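Local structure of response regulator receiver protein (Sinorhizobium medicae, 2RDM) at residues Ala15-Leu18 with Leu19-Glu22; Val55-Ile58 with Arg59-Gln62; Gly66-Val69 with Ala70-Arg74. The protein probably acts as a receiver in two-component signalling, changing state when a phosphoryl group is transferred to it from a partner kinase. The protein carries 1 engineered substitution. All coordinates share one frame; numbering follows the deposited sequence. Where two conformers were deposited one is given.

How the interactions relate
From the N terminus the three contacts follow in series; each is local, spanning a turn or two of the chain, and none encloses or crosses another. Interaction 1 lies on helix 15-27, between strands 7-11 and 31-35. Interaction 2 is where strand 53-57, the middle one of the parallel sheet, ends at the predicted phosphorylation site and runs out into the following loop. Interaction 3 takes up helix 66-76, which that loop leads into. The last two touch: I58 O and G66 N lie 2.8 Å apart, probably hydrogen-bonded, tying the loop to the helix start. Interactions 1 and 3 sit on opposite sides of the chain's centre.

Interaction 1. Residues Ala15-Leu18 with Leu19-Glu22; sequences AILL and LDFE
L17 and F21, one helical turn apart, make the apolar part of this contact: L17 CB lies 3.7 Å from F21 CE2. The aromatic group reaches this place because its CG sits beside the backbone N, anti to the carbonyl carbon (chi1 -60°), which lays the ring back along the preceding turn. The same ring slants past the L17 carbonyl, with F21 CD2 3.2 Å from L17 O. On another face, L19 brings CD2 to 3.4 Å from A15 O, so a leucine methyl lies against a carbonyl of the first turn.

The polar part is the regular alpha-helical pattern, each amide bonded to the carbonyl four residues earlier. F21 N to L17 O is short at 2.7 Å and almost straight (178°), while E22 N to L18 O at 2.8 Å is more bent. At the start of the series L19 N reaches A15 O at a longer 3.3 Å, and D20 N meets I16 O. D20 CB also rests against I16 O at 3.2 Å, its OD2 coming loosely near one L17 methyl, CD2 (4.3 Å).

The helix 15-27 to which these turns belong packs as the crossover between strands 7-11 and 31-35: L18 and E22 touch L10 and A34, F21 meets L10 and D12, and L17 reaches D12 and K106, residues that probably belong to the receiver's acidic site and its lysine.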
# COMPACT_ATOMS: atom_id res chain seq x y z
N ALA A 15 8.68 -30.26 -17.75
CA ALA A 15 7.59 -31.17 -17.39
C ALA A 15 7.35 -31.31 -15.89
O ALA A 15 6.20 -31.25 -15.44
CB ALA A 15 7.81 -32.54 -18.03
N ILE A 16 8.44 -31.48 -15.13
CA ILE A 16 8.35 -31.63 -13.67
C ILE A 16 7.69 -30.42 -12.99
O ILE A 16 6.80 -30.58 -12.15
CB ILE A 16 9.72 -31.98 -12.99
CG1 ILE A 16 10.83 -30.99 -13.38
CG2 ILE A 16 10.13 -33.42 -13.34
CD1 ILE A 16 11.87 -30.75 -12.28
N LEU A 17 8.09 -29.21 -13.40
CA LEU A 17 7.61 -27.98 -12.79
C LEU A 17 6.21 -27.58 -13.23
O LEU A 17 5.40 -27.16 -12.41
CB LEU A 17 8.60 -26.84 -13.01
CG LEU A 17 9.96 -26.96 -12.31
CD1 LEU A 17 10.71 -25.66 -12.46
CD2 LEU A 17 9.84 -27.33 -10.83
N LEU A 18 5.93 -27.70 -14.53
CA LEU A 18 4.60 -27.39 -15.06
C LEU A 18 3.53 -28.19 -14.32
O LEU A 18 2.55 -27.62 -13.88
CB LEU A 18 4.51 -27.64 -16.57
CG LEU A 18 3.18 -27.23 -17.22
CD1 LEU A 18 3.21 -25.79 -17.74
CD2 LEU A 18 2.75 -28.21 -18.30
N LEU A 19 3.76 -29.50 -14.15
CA LEU A 19 2.84 -30.38 -13.42
C LEU A 19 2.79 -30.08 -11.91
O LEU A 19 1.74 -30.25 -11.27
CB LEU A 19 3.18 -31.86 -13.67
CG LEU A 19 2.57 -32.65 -14.86
CD1 LEU A 19 1.04 -32.68 -14.82
CD2 LEU A 19 3.06 -32.17 -16.23
N ASP A 20 3.92 -29.64 -11.36
CA ASP A 20 4.05 -29.22 -9.97
C ASP A 20 3.26 -27.94 -9.72
O ASP A 20 2.44 -27.88 -8.80
CB ASP A 20 5.53 -28.99 -9.64
CG ASP A 20 5.78 -28.78 -8.16
OD1 ASP A 20 4.98 -29.26 -7.33
OD2 ASP A 20 6.81 -28.15 -7.83
N PHE A 21 3.50 -26.93 -10.55
CA PHE A 21 2.77 -25.67 -10.46
C PHE A 21 1.29 -25.89 -10.77
O PHE A 21 0.43 -25.33 -10.09
CB PHE A 21 3.37 -24.59 -11.38
CG PHE A 21 4.80 -24.23 -11.06
CD1 PHE A 21 5.23 -24.10 -9.74
CD2 PHE A 21 5.72 -24.02 -12.09
CE1 PHE A 21 6.56 -23.78 -9.45
CE2 PHE A 21 7.05 -23.70 -11.80
CZ PHE A 21 7.47 -23.57 -10.48
N GLU A 22 1.01 -26.72 -11.78
CA GLU A 22 -0.37 -27.01 -12.19
C GLU A 22 -1.19 -27.63 -11.07
O GLU A 22 -2.30 -27.17 -10.80
CB GLU A 22 -0.40 -27.92 -13.43
CG GLU A 22 -1.79 -28.26 -13.94
CD GLU A 22 -1.80 -28.81 -15.36
OE1 GLU A 22 -0.72 -29.22 -15.87
OE2 GLU A 22 -2.89 -28.83 -15.97

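Interaction 2. Residues Val55-Ile58 with Arg59-Gln62; sequences VTDI and RFCQ. With GOL (glycerol), chain D.
F60 lays its ring over D57, whose CB sits 4.2 Å from the F60 ring centroid in an off-centre CH-pi contact, 29° from the ring normal. The ring gets there with CG beside its backbone N (chi1 -64°), folding back across the turn. Its far edge meets T56: OG1 of T56 lies in the ring plane, 3.4 Å from F60 CZ. T56 OG1 donates to D57 O at 3.1 Å, meeting a lone pair of that oxygen in the carbonyl plane, and this fixes the hydroxyl's rotation. An alanine in place of F60 is likely to uncover the D57 methylene and leave a gap beside the T56 hydroxyl.

The acidic group of D57, the predicted phosphoacceptor, is held from the loop through water 1, which donates to D57 OD2 and to R59 O, each at 2.6 Å; D13 N bonds OD2 as well. A glycerol, probably from the crystallisation liquor, lies against this site. Its O2 accepts from R59 N at 3.0 Å, nearly straight at 171°, and weakly from I58 N; I85 O and G87 N bind the glycerol too.

In the parallel sheet, strand 53-57 runs between 7-11 and 82-86. V55 packs on L113 and V117 of helix 110-122, T56 packs on V69 and I58 on W67 of helix 66-76, while F60 rests on A11 of strand 7-11.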
# COMPACT_ATOMS: atom_id res chain seq x y z
N VAL A 55 0.45 -16.93 -14.95
CA VAL A 55 1.68 -17.33 -14.25
C VAL A 55 2.68 -17.82 -15.30
O VAL A 55 2.46 -18.88 -15.91
CB VAL A 55 1.41 -18.45 -13.22
CG1 VAL A 55 2.68 -18.83 -12.52
CG2 VAL A 55 0.41 -18.00 -12.16
N THR A 56 3.77 -17.07 -15.50
CA THR A 56 4.67 -17.33 -16.63
C THR A 56 6.15 -17.33 -16.25
O THR A 56 6.59 -16.50 -15.47
CB THR A 56 4.42 -16.32 -17.82
OG1 THR A 56 5.27 -16.65 -18.95
CG2 THR A 56 4.67 -14.85 -17.42
N ASP A 57 6.90 -18.27 -16.83
CA ASP A 57 8.39 -18.21 -16.83
C ASP A 57 8.92 -16.96 -17.51
O ASP A 57 8.26 -16.41 -18.37
CB ASP A 57 8.98 -19.36 -17.65
CG ASP A 57 8.80 -20.70 -17.02
OD1 ASP A 57 8.18 -20.79 -15.93
OD2 ASP A 57 9.28 -21.68 -17.63
N ILE A 58 10.15 -16.57 -17.18
CA ILE A 58 10.81 -15.48 -17.89
C ILE A 58 11.41 -15.99 -19.20
O ILE A 58 11.22 -15.39 -20.26
CB ILE A 58 11.90 -14.79 -17.02
CG1 ILE A 58 11.26 -14.08 -15.83
CG2 ILE A 58 12.75 -13.81 -17.83
CD1 ILE A 58 9.96 -13.41 -16.18
N ARG A 59 12.14 -17.10 -19.13
CA ARG A 59 12.83 -17.65 -20.29
C ARG A 59 12.16 -18.91 -20.79
O ARG A 59 11.83 -19.80 -20.01
CB ARG A 59 14.30 -17.95 -19.96
CG ARG A 59 15.08 -16.80 -19.34
CD ARG A 59 16.44 -17.28 -18.84
NE ARG A 59 17.09 -16.30 -17.96
CZ ARG A 59 18.10 -15.51 -18.32
NH1 ARG A 59 18.60 -15.57 -19.55
NH2 ARG A 59 18.62 -14.66 -17.45
N PHE A 60 11.95 -18.99 -22.10
CA PHE A 60 11.52 -20.22 -22.74
C PHE A 60 12.64 -20.68 -23.66
O PHE A 60 13.69 -20.03 -23.72
CB PHE A 60 10.22 -19.98 -23.49
CG PHE A 60 9.07 -19.62 -22.58
CD1 PHE A 60 8.43 -20.60 -21.82
CD2 PHE A 60 8.65 -18.29 -22.45
CE1 PHE A 60 7.37 -20.27 -20.97
CE2 PHE A 60 7.60 -17.96 -21.59
CZ PHE A 60 6.96 -18.94 -20.85
N CYS A 61 12.45 -21.80 -24.36
CA CYS A 61 13.47 -22.33 -25.28
C CYS A 61 13.79 -21.31 -26.37
O CYS A 61 14.95 -21.09 -26.71
CB CYS A 61 13.04 -23.65 -25.91
SG CYS A 61 12.78 -25.00 -24.73
N GLN A 62 12.73 -20.68 -26.89
CA GLN A 62 12.83 -19.66 -27.93
C GLN A 62 11.98 -18.44 -27.56
O GLN A 62 11.04 -18.56 -26.76
CB GLN A 62 12.37 -20.24 -29.27
CG GLN A 62 13.33 -21.25 -29.92
CD GLN A 62 14.69 -20.65 -30.25
OE1 GLN A 62 14.78 -19.56 -30.80
NE2 GLN A 62 15.75 -21.37 -29.91
C1 GOL D . 14.52 -19.60 -16.50
O1 GOL D . 15.17 -19.49 -15.26
C2 GOL D . 13.00 -19.60 -16.35
O2 GOL D . 12.49 -18.29 -16.41
C3 GOL D . 12.58 -20.28 -15.04
O3 GOL D . 11.18 -20.19 -14.87
O HOH W 1 11.67 -21.94 -18.51

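Interaction 3. Residues Gly66-Val69 with Ala70-Arg74; sequences GWQV and ARVAR
R71 NE donates to water 2 at 2.7 Å, the water O lying in the guanidinium plane at its edge. In the conformer of Q68 described here, one of two deposited, that water donates in turn to Q68 OE1, bridging two side chains three residues apart. Q68 bends at chi2 (40°), which brings the amide back over the following turn: its NE2 comes to 3.5 Å from V72 CG2, and OE1 to 3.8 Å from R71 CD. The amide and guanidinium planes are 48° apart.

R71 also runs close to the backbone. Its CG lies 3.2 Å from W67 O, which also lies over one face of the guanidinium. The arginine's strongest polar partner is elsewhere: NH1 bonds S95 O of the second subunit, which brings this side of the helix into the subunit interface.

Regular i to i+4 bonds hold the backbone, among them A73 N to V69 O at 3.0 Å.

Helix 66-76 is the crossover of the beta-alpha-beta unit between strands 53-57 and 82-86. A70 and A73 settle on I82, V69 and V72 face helix 38-46, W67 packs on helix 93-96, and R74 NE bonds M80 O at the helix's far end.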
# COMPACT_ATOMS: atom_id res chain seq x y z
N GLY A 66 8.83 -14.33 -21.36
CA GLY A 66 7.75 -14.08 -20.41
C GLY A 66 7.39 -12.62 -20.20
O GLY A 66 6.23 -12.30 -19.88
N TRP A 67 8.37 -11.74 -20.38
CA TRP A 67 8.12 -10.29 -20.32
C TRP A 67 7.12 -9.90 -21.41
O TRP A 67 6.18 -9.14 -21.17
CB TRP A 67 9.41 -9.47 -20.49
CG TRP A 67 10.56 -9.86 -19.60
CD1 TRP A 67 11.81 -10.24 -20.00
CD2 TRP A 67 10.57 -9.89 -18.17
NE1 TRP A 67 12.60 -10.50 -18.90
CE2 TRP A 67 11.86 -10.29 -17.77
CE3 TRP A 67 9.62 -9.60 -17.19
CZ2 TRP A 67 12.21 -10.43 -16.43
CZ3 TRP A 67 9.96 -9.76 -15.86
CH2 TRP A 67 11.26 -10.16 -15.49
N GLN A 68 7.32 -10.48 -22.59
CA GLN A 68 6.44 -10.21 -23.72
C GLN A 68 5.06 -10.84 -23.54
O GLN A 68 4.04 -10.24 -23.92
CB GLN A 68 7.09 -10.63 -25.04
CG GLN A 68 6.37 -10.11 -26.27
CD GLN A 68 5.87 -8.67 -26.15
OE1 GLN A 68 6.62 -7.75 -25.82
NE2 GLN A 68 4.59 -8.46 -26.45
N VAL A 69 5.02 -12.02 -22.91
CA VAL A 69 3.74 -12.69 -22.58
C VAL A 69 2.88 -11.76 -21.73
O VAL A 69 1.69 -11.56 -22.00
CB VAL A 69 3.93 -14.05 -21.83
CG1 VAL A 69 2.57 -14.63 -21.40
CG2 VAL A 69 4.64 -15.05 -22.72
N ALA A 70 3.50 -11.17 -20.71
CA ALA A 70 2.78 -10.29 -19.78
C ALA A 70 2.25 -9.02 -20.46
O ALA A 70 1.15 -8.55 -20.14
CB ALA A 70 3.67 -9.95 -18.59
N ARG A 71 3.02 -8.47 -21.40
CA ARG A 71 2.61 -7.28 -22.15
C ARG A 71 1.36 -7.58 -22.96
O ARG A 71 0.42 -6.79 -22.95
CB ARG A 71 3.72 -6.77 -23.06
CG ARG A 71 4.94 -6.35 -22.28
CD ARG A 71 5.85 -5.37 -23.02
NE ARG A 71 7.19 -5.48 -22.46
CZ ARG A 71 7.57 -4.94 -21.31
NH1 ARG A 71 6.70 -4.21 -20.59
NH2 ARG A 71 8.81 -5.11 -20.88
N VAL A 72 1.36 -8.73 -23.65
CA VAL A 72 0.18 -9.16 -24.42
C VAL A 72 -1.03 -9.34 -23.51
O VAL A 72 -2.13 -8.83 -23.81
CB VAL A 72 0.47 -10.45 -25.22
CG1 VAL A 72 -0.79 -10.94 -25.91
CG2 VAL A 72 1.56 -10.18 -26.25
N ALA A 73 -0.83 -10.02 -22.37
CA ALA A 73 -1.92 -10.20 -21.38
C ALA A 73 -2.51 -8.86 -20.95
O ALA A 73 -3.74 -8.71 -20.87
CB ALA A 73 -1.42 -11.01 -20.16
N ARG A 74 -1.64 -7.87 -20.72
CA ARG A 74 -2.09 -6.55 -20.27
C ARG A 74 -2.73 -5.68 -21.36
O ARG A 74 -3.55 -4.81 -21.06
CB ARG A 74 -0.96 -5.82 -19.56
CG ARG A 74 -0.64 -6.40 -18.18
CD ARG A 74 -1.67 -5.96 -17.15
NE ARG A 74 -1.37 -6.41 -15.80
CZ ARG A 74 -0.58 -5.78 -14.94
NH1 ARG A 74 0.03 -4.64 -15.26
NH2 ARG A 74 -0.39 -6.28 -13.73
O HOH W 2 8.47 -6.98 -24.36